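Local coordinates for putative reductase (Peptoclostridium difficile, PDB 5J6C), which probably reduces nitro compounds with FMN as cofactor, and may act in this way on the antibiotic metronidazole, at residues P63-L68 with N113-E118; E72-D77 with V105-K110; D119-A124 with S169-I174. All blocks are in the same frame, centred on the assembly; numbering follows the deposited sequence.

Interaction 1: P63-L68 with N113-E118. With FMN (flavin mononucleotide), chain E.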
loop_
_atom_site.group_PDB
_atom_site.type_symbol
_atom_site.label_atom_id
_atom_site.label_comp_id
_atom_site.label_asym_id
_atom_site.label_seq_id
_atom_site.Cartn_x
_atom_site.Cartn_y
_atom_site.Cartn_z
ATOM N N PRO A 63 -6.864 -3.345 -5.159
ATOM C CA PRO A 63 -6.449 -4.674 -5.611
ATOM C C PRO A 63 -5.981 -5.502 -4.424
ATOM O O PRO A 63 -5.337 -4.992 -3.503
ATOM C CB PRO A 63 -5.298 -4.376 -6.579
ATOM C CG PRO A 63 -4.699 -3.134 -6.059
ATOM C CD PRO A 63 -5.865 -2.316 -5.499
ATOM N N SER A 64 -6.319 -6.788 -4.447
ATOM C CA SER A 64 -5.938 -7.704 -3.382
ATOM C C SER A 64 -5.382 -8.986 -3.987
ATOM O O SER A 64 -5.712 -9.352 -5.113
ATOM C CB SER A 64 -7.132 -8.004 -2.451
ATOM O OG SER A 64 -8.189 -8.611 -3.165
ATOM N N SER A 65 -4.505 -9.651 -3.242
ATOM C CA SER A 65 -3.964 -10.929 -3.691
ATOM C C SER A 65 -5.093 -11.902 -4.005
ATOM O O SER A 65 -6.020 -12.066 -3.212
ATOM C CB SER A 65 -3.048 -11.503 -2.617
ATOM O OG SER A 65 -2.623 -12.812 -2.951
ATOM N N LYS A 66 -5.036 -12.518 -5.190
ATOM C CA LYS A 66 -6.037 -13.489 -5.647
ATOM C C LYS A 66 -7.450 -12.919 -5.696
ATOM O O LYS A 66 -8.429 -13.677 -5.656
ATOM C CB LYS A 66 -6.035 -14.745 -4.773
ATOM C CG LYS A 66 -4.696 -15.430 -4.648
ATOM C CD LYS A 66 -4.803 -16.668 -3.749
ATOM C CE LYS A 66 -3.418 -17.211 -3.412
ATOM N NZ LYS A 66 -2.531 -17.276 -4.626
ATOM N N GLY A 67 -7.589 -11.599 -5.763
ATOM C CA GLY A 67 -8.895 -10.964 -5.662
ATOM C C GLY A 67 -9.661 -11.280 -4.386
ATOM O O GLY A 67 -10.862 -11.003 -4.303
ATOM N N LEU A 68 -8.979 -11.831 -3.374
ATOM C CA LEU A 68 -9.668 -12.384 -2.211
ATOM C C LEU A 68 -10.224 -11.321 -1.276
ATOM O O LEU A 68 -11.063 -11.649 -0.428
ATOM C CB LEU A 68 -8.726 -13.288 -1.425
ATOM C CG LEU A 68 -8.370 -14.648 -2.021
ATOM C CD1 LEU A 68 -7.483 -15.426 -1.053
ATOM C CD2 LEU A 68 -9.627 -15.434 -2.368
ATOM N N ASN A 113 -5.509 -15.407 3.679
ATOM C CA ASN A 113 -4.263 -15.279 2.939
ATOM C C ASN A 113 -3.170 -14.862 3.915
ATOM O O ASN A 113 -3.444 -14.250 4.956
ATOM C CB ASN A 113 -4.390 -14.259 1.789
ATOM C CG ASN A 113 -3.700 -14.727 0.505
ATOM O OD1 ASN A 113 -2.901 -15.673 0.520
ATOM N ND2 ASN A 113 -4.000 -14.056 -0.610
ATOM N N ASP A 114 -1.932 -15.213 3.571
ATOM C CA ASP A 114 -0.760 -14.814 4.341
ATOM C C ASP A 114 -0.228 -13.439 3.946
ATOM O O ASP A 114 0.601 -12.876 4.668
ATOM C CB ASP A 114 0.351 -15.852 4.168
ATOM C CG ASP A 114 0.799 -15.984 2.722
ATOM O OD1 ASP A 114 -0.011 -15.717 1.809
ATOM O OD2 ASP A 114 1.969 -16.354 2.500
ATOM N N VAL A 115 -0.680 -12.894 2.820
ATOM C CA VAL A 115 -0.258 -11.573 2.373
ATOM C C VAL A 115 -1.391 -10.586 2.636
ATOM O O VAL A 115 -1.563 -9.609 1.898
ATOM C CB VAL A 115 0.174 -11.598 0.890
ATOM C CG1 VAL A 115 1.493 -12.372 0.743
ATOM C CG2 VAL A 115 -0.876 -12.253 0.032
ATOM N N TRP A 116 -2.158 -10.836 3.712
ATOM C CA TRP A 116 -3.153 -9.872 4.180
ATOM C C TRP A 116 -2.510 -8.556 4.606
ATOM O O TRP A 116 -3.168 -7.504 4.567
ATOM C CB TRP A 116 -3.974 -10.463 5.334
ATOM C CG TRP A 116 -3.171 -10.811 6.555
ATOM C CD1 TRP A 116 -2.651 -12.033 6.869
ATOM C CD2 TRP A 116 -2.803 -9.932 7.633
ATOM N NE1 TRP A 116 -1.981 -11.970 8.062
ATOM C CE2 TRP A 116 -2.059 -10.694 8.556
ATOM C CE3 TRP A 116 -3.036 -8.580 7.907
ATOM C CZ2 TRP A 116 -1.537 -10.148 9.732
ATOM C CZ3 TRP A 116 -2.520 -8.040 9.075
ATOM C CH2 TRP A 116 -1.781 -8.821 9.973
ATOM N N ILE A 117 -1.237 -8.590 5.022
ATOM C CA ILE A 117 -0.510 -7.358 5.334
ATOM C C ILE A 117 -0.451 -6.457 4.108
ATOM O O ILE A 117 -0.725 -5.253 4.177
ATOM C CB ILE A 117 0.908 -7.677 5.844
ATOM C CG1 ILE A 117 0.857 -8.521 7.113
ATOM C CG2 ILE A 117 1.669 -6.386 6.098
ATOM C CD1 ILE A 117 2.235 -9.058 7.544
ATOM N N GLU A 118 -0.080 -7.038 2.969
ATOM C CA GLU A 118 -0.059 -6.293 1.721
ATOM C C GLU A 118 -1.448 -5.781 1.371
ATOM O O GLU A 118 -1.627 -4.588 1.096
ATOM C CB GLU A 118 0.485 -7.186 0.607
ATOM C CG GLU A 118 1.993 -7.397 0.642
ATOM C CD GLU A 118 2.468 -8.483 1.612
ATOM O OE1 GLU A 118 1.706 -8.903 2.520
ATOM O OE2 GLU A 118 3.633 -8.914 1.457
HETATM N N1 FMN E . -1.193 -11.283 -9.858
HETATM C C2 FMN E . -0.384 -12.265 -10.415
HETATM O O2 FMN E . -0.567 -12.647 -11.564
HETATM N N3 FMN E . 0.640 -12.837 -9.693
HETATM C C4 FMN E . 0.884 -12.427 -8.401
HETATM O O4 FMN E . 1.813 -12.926 -7.750
HETATM C C4A FMN E . 0.080 -11.438 -7.843
HETATM N N5 FMN E . 0.338 -11.031 -6.550
HETATM C C5A FMN E . -0.447 -10.043 -5.985
HETATM C C6 FMN E . -0.166 -9.668 -4.670
HETATM C C7 FMN E . -0.905 -8.674 -4.050
HETATM C C7M FMN E . -0.552 -8.306 -2.637
HETATM C C8 FMN E . -1.953 -8.056 -4.745
HETATM C C8M FMN E . -2.748 -6.977 -4.061
HETATM C C9 FMN E . -2.244 -8.439 -6.064
HETATM C C9A FMN E . -1.494 -9.440 -6.700
HETATM N N10 FMN E . -1.751 -9.836 -8.016
HETATM C C10 FMN E . -0.961 -10.843 -8.576
HETATM C "C1'" FMN E . -2.906 -9.256 -8.802
HETATM C "C2'" FMN E . -4.142 -10.130 -8.373
HETATM O "O2'" FMN E . -4.337 -11.292 -9.146
HETATM C "C3'" FMN E . -5.557 -9.536 -8.215
HETATM O "O3'" FMN E . -6.639 -10.191 -8.889
HETATM C "C4'" FMN E . -5.697 -8.149 -8.701
HETATM O "O4'" FMN E . -4.893 -7.250 -7.981
HETATM C "C5'" FMN E . -7.192 -7.859 -8.521
HETATM O "O5'" FMN E . -7.714 -7.794 -9.825
HETATM P P FMN E . -7.465 -6.398 -10.579
HETATM O O1P FMN E . -8.544 -5.459 -10.111
HETATM O O2P FMN E . -6.138 -5.788 -10.196
HETATM O O3P FMN E . -7.547 -6.576 -12.089
HETATM O O HOH W 1 -6.111 -11.702 -0.607
#
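Asn113 reaches Ser65 with the amide nitrogen of its side chain and has more surface buried here than any other residue. ND2 donates a weak bond to Ser65 OG, 3.0 Å away and bent to 124° at the hydrogen. ND2 also donates to a water at 3.2 Å, which donates to Ser65 O at 2.6 Å. The amide nitrogen is thus tied to side chain and backbone of one serine. Ser65 OG stands opposite its own backbone N (chi1 173°), which turns it to the 113-118 segment. There Val115 CG2 packs 3.5 Å from both CB and OG of Ser65. Leu68 crosses Asn113 at about a right angle, with CD1 3.8 Å from ND2. Backbone bonds, Gly67 N to Ser64 O and Leu68 N to Ser65 O, fold the 63-68 loop into consecutive turns. Val115 is the N-cap of helix 116-133. One turn on, Glu118 CB touches the flavin methyl C7M at 3.6 Å, and its OE2 forms a salt bridge with Arg144 of the second subunit. Ser65 N approaches the other methyl, C8M, at 3.3 Å. Loop and helix start border the dimethylbenzene end of FMN, in an interface pocket of the kind found in dimeric nitroreductases.

Interaction 2: E72-D77 with V105-K110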
loop_
_atom_site.group_PDB
_atom_site.type_symbol
_atom_site.label_atom_id
_atom_site.label_comp_id
_atom_site.label_asym_id
_atom_site.label_seq_id
_atom_site.Cartn_x
_atom_site.Cartn_y
_atom_site.Cartn_z
ATOM N N GLU A 72 -11.291 -5.810 5.926
ATOM C CA GLU A 72 -12.572 -5.224 6.322
ATOM C C GLU A 72 -12.279 -3.898 7.006
ATOM O O GLU A 72 -11.173 -3.664 7.499
ATOM C CB GLU A 72 -13.392 -6.115 7.272
ATOM C CG GLU A 72 -13.332 -7.589 6.949
ATOM C CD GLU A 72 -14.662 -8.278 7.057
ATOM O OE1 GLU A 72 -15.668 -7.591 7.346
ATOM O OE2 GLU A 72 -14.691 -9.516 6.860
ATOM N N PHE A 73 -13.285 -3.033 7.040
ATOM C CA PHE A 73 -13.121 -1.667 7.517
ATOM C C PHE A 73 -14.118 -1.386 8.630
ATOM O O PHE A 73 -15.308 -1.690 8.503
ATOM C CB PHE A 73 -13.274 -0.684 6.353
ATOM C CG PHE A 73 -12.426 -1.050 5.164
ATOM C CD1 PHE A 73 -11.057 -0.799 5.164
ATOM C CD2 PHE A 73 -12.978 -1.698 4.078
ATOM C CE1 PHE A 73 -10.260 -1.160 4.076
ATOM C CE2 PHE A 73 -12.199 -2.067 2.992
ATOM C CZ PHE A 73 -10.835 -1.798 2.986
ATOM N N ILE A 74 -13.620 -0.842 9.729
ATOM C CA ILE A 74 -14.452 -0.402 10.835
ATOM C C ILE A 74 -14.362 1.114 10.883
ATOM O O ILE A 74 -13.317 1.686 11.234
ATOM C CB ILE A 74 -14.035 -1.041 12.167
ATOM C CG1 ILE A 74 -13.974 -2.563 12.018
ATOM C CG2 ILE A 74 -15.021 -0.647 13.271
ATOM C CD1 ILE A 74 -13.508 -3.271 13.275
ATOM N N VAL A 75 -15.458 1.756 10.496
ATOM C CA VAL A 75 -15.596 3.201 10.573
ATOM C C VAL A 75 -15.944 3.589 12.003
ATOM O O VAL A 75 -16.918 3.086 12.579
ATOM C CB VAL A 75 -16.679 3.683 9.594
ATOM C CG1 VAL A 75 -16.900 5.198 9.709
ATOM C CG2 VAL A 75 -16.327 3.265 8.175
ATOM N N VAL A 76 -15.168 4.503 12.579
ATOM C CA VAL A 76 -15.371 4.929 13.958
ATOM C C VAL A 76 -15.517 6.442 13.984
ATOM O O VAL A 76 -14.612 7.161 13.550
ATOM C CB VAL A 76 -14.217 4.485 14.870
ATOM C CG1 VAL A 76 -14.489 4.917 16.303
ATOM C CG2 VAL A 76 -14.047 2.977 14.771
ATOM N N ASP A 77 -16.657 6.925 14.484
ATOM C CA ASP A 77 -16.852 8.349 14.709
ATOM C C ASP A 77 -17.386 8.652 16.099
ATOM O O ASP A 77 -17.624 9.826 16.412
ATOM C CB ASP A 77 -17.789 8.951 13.642
ATOM C CG ASP A 77 -19.244 8.569 13.841
ATOM O OD1 ASP A 77 -19.553 7.653 14.639
ATOM O OD2 ASP A 77 -20.088 9.190 13.166
ATOM N N VAL A 105 -10.462 1.819 10.937
ATOM C CA VAL A 105 -9.597 0.719 11.352
ATOM C C VAL A 105 -9.610 -0.319 10.238
ATOM O O VAL A 105 -10.685 -0.788 9.842
ATOM C CB VAL A 105 -10.074 0.119 12.683
ATOM C CG1 VAL A 105 -9.138 -1.006 13.146
ATOM C CG2 VAL A 105 -10.179 1.215 13.725
ATOM N N ILE A 106 -8.427 -0.658 9.718
ATOM C CA ILE A 106 -8.276 -1.661 8.663
ATOM C C ILE A 106 -7.893 -2.994 9.303
ATOM O O ILE A 106 -6.802 -3.137 9.873
ATOM C CB ILE A 106 -7.234 -1.260 7.614
ATOM C CG1 ILE A 106 -7.653 -0.012 6.838
ATOM C CG2 ILE A 106 -7.052 -2.395 6.638
ATOM C CD1 ILE A 106 -7.008 1.234 7.325
ATOM N N ILE A 107 -8.781 -3.980 9.188
ATOM C CA ILE A 107 -8.538 -5.326 9.687
ATOM C C ILE A 107 -8.539 -6.271 8.496
ATOM O O ILE A 107 -8.985 -5.927 7.401
ATOM C CB ILE A 107 -9.588 -5.770 10.732
ATOM C CG1 ILE A 107 -10.954 -5.961 10.062
ATOM C CG2 ILE A 107 -9.646 -4.779 11.894
ATOM C CD1 ILE A 107 -12.050 -6.503 10.992
ATOM N N ALA A 108 -8.022 -7.477 8.714
ATOM C CA ALA A 108 -7.930 -8.447 7.637
ATOM C C ALA A 108 -8.115 -9.844 8.196
ATOM O O ALA A 108 -7.625 -10.160 9.284
ATOM C CB ALA A 108 -6.592 -8.347 6.908
ATOM N N ASP A 109 -8.840 -10.669 7.449
ATOM C CA ASP A 109 -9.011 -12.082 7.776
ATOM C C ASP A 109 -7.693 -12.796 7.501
ATOM O O ASP A 109 -7.370 -13.107 6.353
ATOM C CB ASP A 109 -10.164 -12.659 6.961
ATOM C CG ASP A 109 -10.445 -14.128 7.268
ATOM O OD1 ASP A 109 -11.357 -14.671 6.611
ATOM O OD2 ASP A 109 -9.768 -14.746 8.133
ATOM N N LYS A 110 -6.912 -13.050 8.560
ATOM C CA LYS A 110 -5.560 -13.575 8.377
ATOM C C LYS A 110 -5.526 -15.063 8.039
ATOM O O LYS A 110 -4.459 -15.572 7.681
ATOM C CB LYS A 110 -4.692 -13.292 9.614
ATOM C CG LYS A 110 -5.097 -13.995 10.905
ATOM C CD LYS A 110 -4.239 -13.505 12.087
ATOM C CE LYS A 110 -4.348 -14.411 13.316
ATOM N NZ LYS A 110 -5.616 -14.245 14.085
#
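Glu72 and Ile107 face each other as a hydrogen-bonded antiparallel pair. Glu72 N donates to Ile107 O at 2.7 Å, and Ile107 N returns a bond to Glu72 O at 2.9 Å. Ile74 and Val105 form the second such pair, also with two backbone bonds. Ile74 N to Val105 O is the straightest of the four, at 171°. Between them, Phe73 and Ile106 form a non-hydrogen-bonded pair, and Phe73 CA makes a CH...O contact with Val105 O at 3.5 Å.

The side chains divide between the two faces of the sheet. On one face Phe73 and Ile106 lie side by side and point the same way. Ile106 CG1 meets the edge of the phenyl ring, in its plane, 3.9 Å from CD1. On the other face Ile107 CG1 sits between its backbone N and carbonyl carbon (chi1 69°). This brings it 3.7 Å from Glu72 CB. Ile74 CB packs on Val105 CB at 4.2 Å.

These strands belong to the antiparallel sheet of the nitroreductase fold. Strand 71-76 is its outermost strand within the chain, and strand 102-109 is next to it.

Farther out, Phe73 and Ile106 are covered by helix 116-133, through Ala123 for the ring and Ala120 and Ala124 for the isoleucine. Strand 168-177 continues the sheet beyond Ile106. At the other margin, Phe73, Ile74 and Val75 pair in parallel with a strand of the second subunit. The carboxylate of Glu72 points there too, and its OE1 is hydrogen-bonded to His197 NE2 of the second subunit.

Interaction 3: D119-A124 with S169-I174. With FMN (flavin mononucleotide), chain E.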
loop_
_atom_site.group_PDB
_atom_site.type_symbol
_atom_site.label_atom_id
_atom_site.label_comp_id
_atom_site.label_asym_id
_atom_site.label_seq_id
_atom_site.Cartn_x
_atom_site.Cartn_y
_atom_site.Cartn_z
ATOM N N ASP A 119 -2.441 -6.680 1.358
ATOM C CA ASP A 119 -3.814 -6.301 1.035
ATOM C C ASP A 119 -4.247 -5.104 1.860
ATOM O O ASP A 119 -4.721 -4.095 1.321
ATOM C CB ASP A 119 -4.780 -7.468 1.295
ATOM C CG ASP A 119 -4.686 -8.574 0.259
ATOM O OD1 ASP A 119 -4.018 -8.371 -0.777
ATOM O OD2 ASP A 119 -5.303 -9.647 0.486
ATOM N N ALA A 120 -4.094 -5.215 3.185
ATOM C CA ALA A 120 -4.554 -4.164 4.080
ATOM C C ALA A 120 -3.801 -2.872 3.831
ATOM O O ALA A 120 -4.385 -1.786 3.900
ATOM C CB ALA A 120 -4.389 -4.601 5.534
ATOM N N SER A 121 -2.500 -2.977 3.534
ATOM C CA SER A 121 -1.687 -1.786 3.342
ATOM C C SER A 121 -2.123 -1.026 2.097
ATOM O O SER A 121 -2.131 0.212 2.091
ATOM C CB SER A 121 -0.212 -2.168 3.236
ATOM O OG SER A 121 0.219 -2.856 4.382
ATOM N N ILE A 122 -2.490 -1.753 1.040
ATOM C CA ILE A 122 -2.933 -1.110 -0.191
ATOM C C ILE A 122 -4.258 -0.404 0.027
ATOM O O ILE A 122 -4.454 0.730 -0.429
ATOM C CB ILE A 122 -3.037 -2.139 -1.323
ATOM C CG1 ILE A 122 -1.654 -2.685 -1.670
ATOM C CG2 ILE A 122 -3.738 -1.517 -2.531
ATOM C CD1 ILE A 122 -1.711 -4.039 -2.307
ATOM N N ALA A 123 -5.197 -1.068 0.703
ATOM C CA ALA A 123 -6.483 -0.435 0.967
ATOM C C ALA A 123 -6.312 0.832 1.802
ATOM O O ALA A 123 -6.934 1.863 1.520
ATOM C CB ALA A 123 -7.420 -1.431 1.649
ATOM N N ALA A 124 -5.449 0.779 2.819
ATOM C CA ALA A 124 -5.207 1.956 3.643
ATOM C C ALA A 124 -4.602 3.089 2.830
ATOM O O ALA A 124 -4.901 4.264 3.083
ATOM C CB ALA A 124 -4.290 1.592 4.813
ATOM N N SER A 169 -6.856 -9.822 12.118
ATOM C CA SER A 169 -5.742 -9.058 12.651
ATOM C C SER A 169 -5.909 -7.588 12.271
ATOM O O SER A 169 -6.418 -7.271 11.194
ATOM C CB SER A 169 -4.415 -9.605 12.114
ATOM O OG SER A 169 -3.328 -8.926 12.705
ATOM N N VAL A 170 -5.461 -6.687 13.149
ATOM C CA VAL A 170 -5.578 -5.248 12.924
ATOM C C VAL A 170 -4.284 -4.742 12.312
ATOM O O VAL A 170 -3.204 -4.924 12.881
ATOM C CB VAL A 170 -5.903 -4.483 14.218
ATOM C CG1 VAL A 170 -6.120 -3.000 13.898
ATOM C CG2 VAL A 170 -7.131 -5.067 14.889
ATOM N N GLU A 171 -4.391 -4.110 11.145
ATOM C CA GLU A 171 -3.220 -3.611 10.437
ATOM C C GLU A 171 -2.837 -2.219 10.911
ATOM O O GLU A 171 -1.688 -1.981 11.297
ATOM C CB GLU A 171 -3.479 -3.597 8.923
ATOM C CG GLU A 171 -2.433 -2.818 8.134
ATOM C CD GLU A 171 -1.021 -3.350 8.338
ATOM O OE1 GLU A 171 -0.070 -2.546 8.360
ATOM O OE2 GLU A 171 -0.858 -4.574 8.489
ATOM N N CYS A 172 -3.797 -1.301 10.923
ATOM C CA CYS A 172 -3.528 0.096 11.215
ATOM C C CYS A 172 -4.860 0.805 11.393
ATOM O O CYS A 172 -5.913 0.290 11.000
ATOM C CB CYS A 172 -2.725 0.753 10.083
ATOM S SG CYS A 172 -3.629 0.779 8.494
ATOM N N ILE A 173 -4.801 1.983 12.002
ATOM C CA ILE A 173 -5.922 2.915 12.050
ATOM C C ILE A 173 -5.574 4.125 11.189
ATOM O O ILE A 173 -4.460 4.660 11.279
ATOM C CB ILE A 173 -6.226 3.358 13.490
ATOM C CG1 ILE A 173 -6.222 2.156 14.439
ATOM C CG2 ILE A 173 -7.570 4.086 13.548
ATOM C CD1 ILE A 173 -6.723 2.494 15.804
ATOM N N ILE A 174 -6.520 4.562 10.358
ATOM C CA ILE A 174 -6.373 5.813 9.618
ATOM C C ILE A 174 -7.270 6.841 10.292
ATOM O O ILE A 174 -8.498 6.699 10.279
ATOM C CB ILE A 174 -6.731 5.674 8.131
ATOM C CG1 ILE A 174 -5.957 4.534 7.465
ATOM C CG2 ILE A 174 -6.444 6.989 7.403
ATOM C CD1 ILE A 174 -4.473 4.797 7.334
HETATM N N1 FMN E . -1.193 -11.283 -9.858
HETATM C C2 FMN E . -0.384 -12.265 -10.415
HETATM O O2 FMN E . -0.567 -12.647 -11.564
HETATM N N3 FMN E . 0.640 -12.837 -9.693
HETATM C C4 FMN E . 0.884 -12.427 -8.401
HETATM O O4 FMN E . 1.813 -12.926 -7.750
HETATM C C4A FMN E . 0.080 -11.438 -7.843
HETATM N N5 FMN E . 0.338 -11.031 -6.550
HETATM C C5A FMN E . -0.447 -10.043 -5.985
HETATM C C6 FMN E . -0.166 -9.668 -4.670
HETATM C C7 FMN E . -0.905 -8.674 -4.050
HETATM C C7M FMN E . -0.552 -8.306 -2.637
HETATM C C8 FMN E . -1.953 -8.056 -4.745
HETATM C C8M FMN E . -2.748 -6.977 -4.061
HETATM C C9 FMN E . -2.244 -8.439 -6.064
HETATM C C9A FMN E . -1.494 -9.440 -6.700
HETATM N N10 FMN E . -1.751 -9.836 -8.016
HETATM C C10 FMN E . -0.961 -10.843 -8.576
HETATM C "C1'" FMN E . -2.906 -9.256 -8.802
HETATM C "C2'" FMN E . -4.142 -10.130 -8.373
HETATM O "O2'" FMN E . -4.337 -11.292 -9.146
HETATM C "C3'" FMN E . -5.557 -9.536 -8.215
HETATM O "O3'" FMN E . -6.639 -10.191 -8.889
HETATM C "C4'" FMN E . -5.697 -8.149 -8.701
HETATM O "O4'" FMN E . -4.893 -7.250 -7.981
HETATM C "C5'" FMN E . -7.192 -7.859 -8.521
HETATM O "O5'" FMN E . -7.714 -7.794 -9.825
HETATM P P FMN E . -7.465 -6.398 -10.579
HETATM O O1P FMN E . -8.544 -5.459 -10.111
HETATM O O2P FMN E . -6.138 -5.788 -10.196
HETATM O O3P FMN E . -7.547 -6.576 -12.089
#
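Ala120 and Ala124 press their methyl groups on Glu171, Cys172 and Ile174, where helix 116-133 lies over the sheet of the nitroreductase fold. The short helix and strand axes run nearly parallel, 16° apart, and approach to 8.7 Å. Small side chains on the helix allow this close packing.

The apolar contacts come first. Ala120 CB is 3.6 Å from Glu171 CB, so the aliphatic root of the glutamate serves as packing surface. One turn later, Ala124 CB touches Cys172 SG at 3.8 Å and Ile174 CD1 at 4.1 Å. The sulfur lies between its own backbone N and carbonyl carbon (chi1 63°), turned to the helix. Trp140 of strand 137-142 touches both Ala124 and Cys172.

The backbone explains why two successive strand residues face the helix. Glu171 and Cys172 both lie opposite Ile106, with helix-like angles at Glu171, as in a classic beta bulge.

Polar groups come near each other without bonding. Ser121 OG is 4.0 Å from Glu171 OE1, and the serine hydroxyl is hydrogen-bonded instead to Ile117 O in its own helix. Glu171 OE1 is also close to Glu118 OE2 of the second subunit. Arg144 of the same chain as Glu171 makes a long, weak ion pair with Glu171 OE2.

The far side of the helix serves the cofactor. Asp119 OD1 accepts a hydrogen bond from Ser65 N and lies 3.8 Å from FMN C8M. Ile122 CD1 meets the same flavin methyl, C8M, at 3.6 Å.

Interactions 2 and 3 are buried, while interaction 1 is only partly so and lies farther from the chain centre. Interactions 1 and 3 use the same helix, 116-133. The first holds its start to the 63-68 loop, and the third lays its next turns on the sheet. Ser65 N and Asp119 OD1 join them directly, and both interactions touch FMN. Interactions 2 and 3 share the sheet, since strands 102-109 and 168-177 are neighbours bonded through Ile106 and Ala108. Their chemistry differs: a weak amide bond and a water in interaction 1, regular backbone pairing in interaction 2, and methyl packing in interaction 3. All three touch the second subunit.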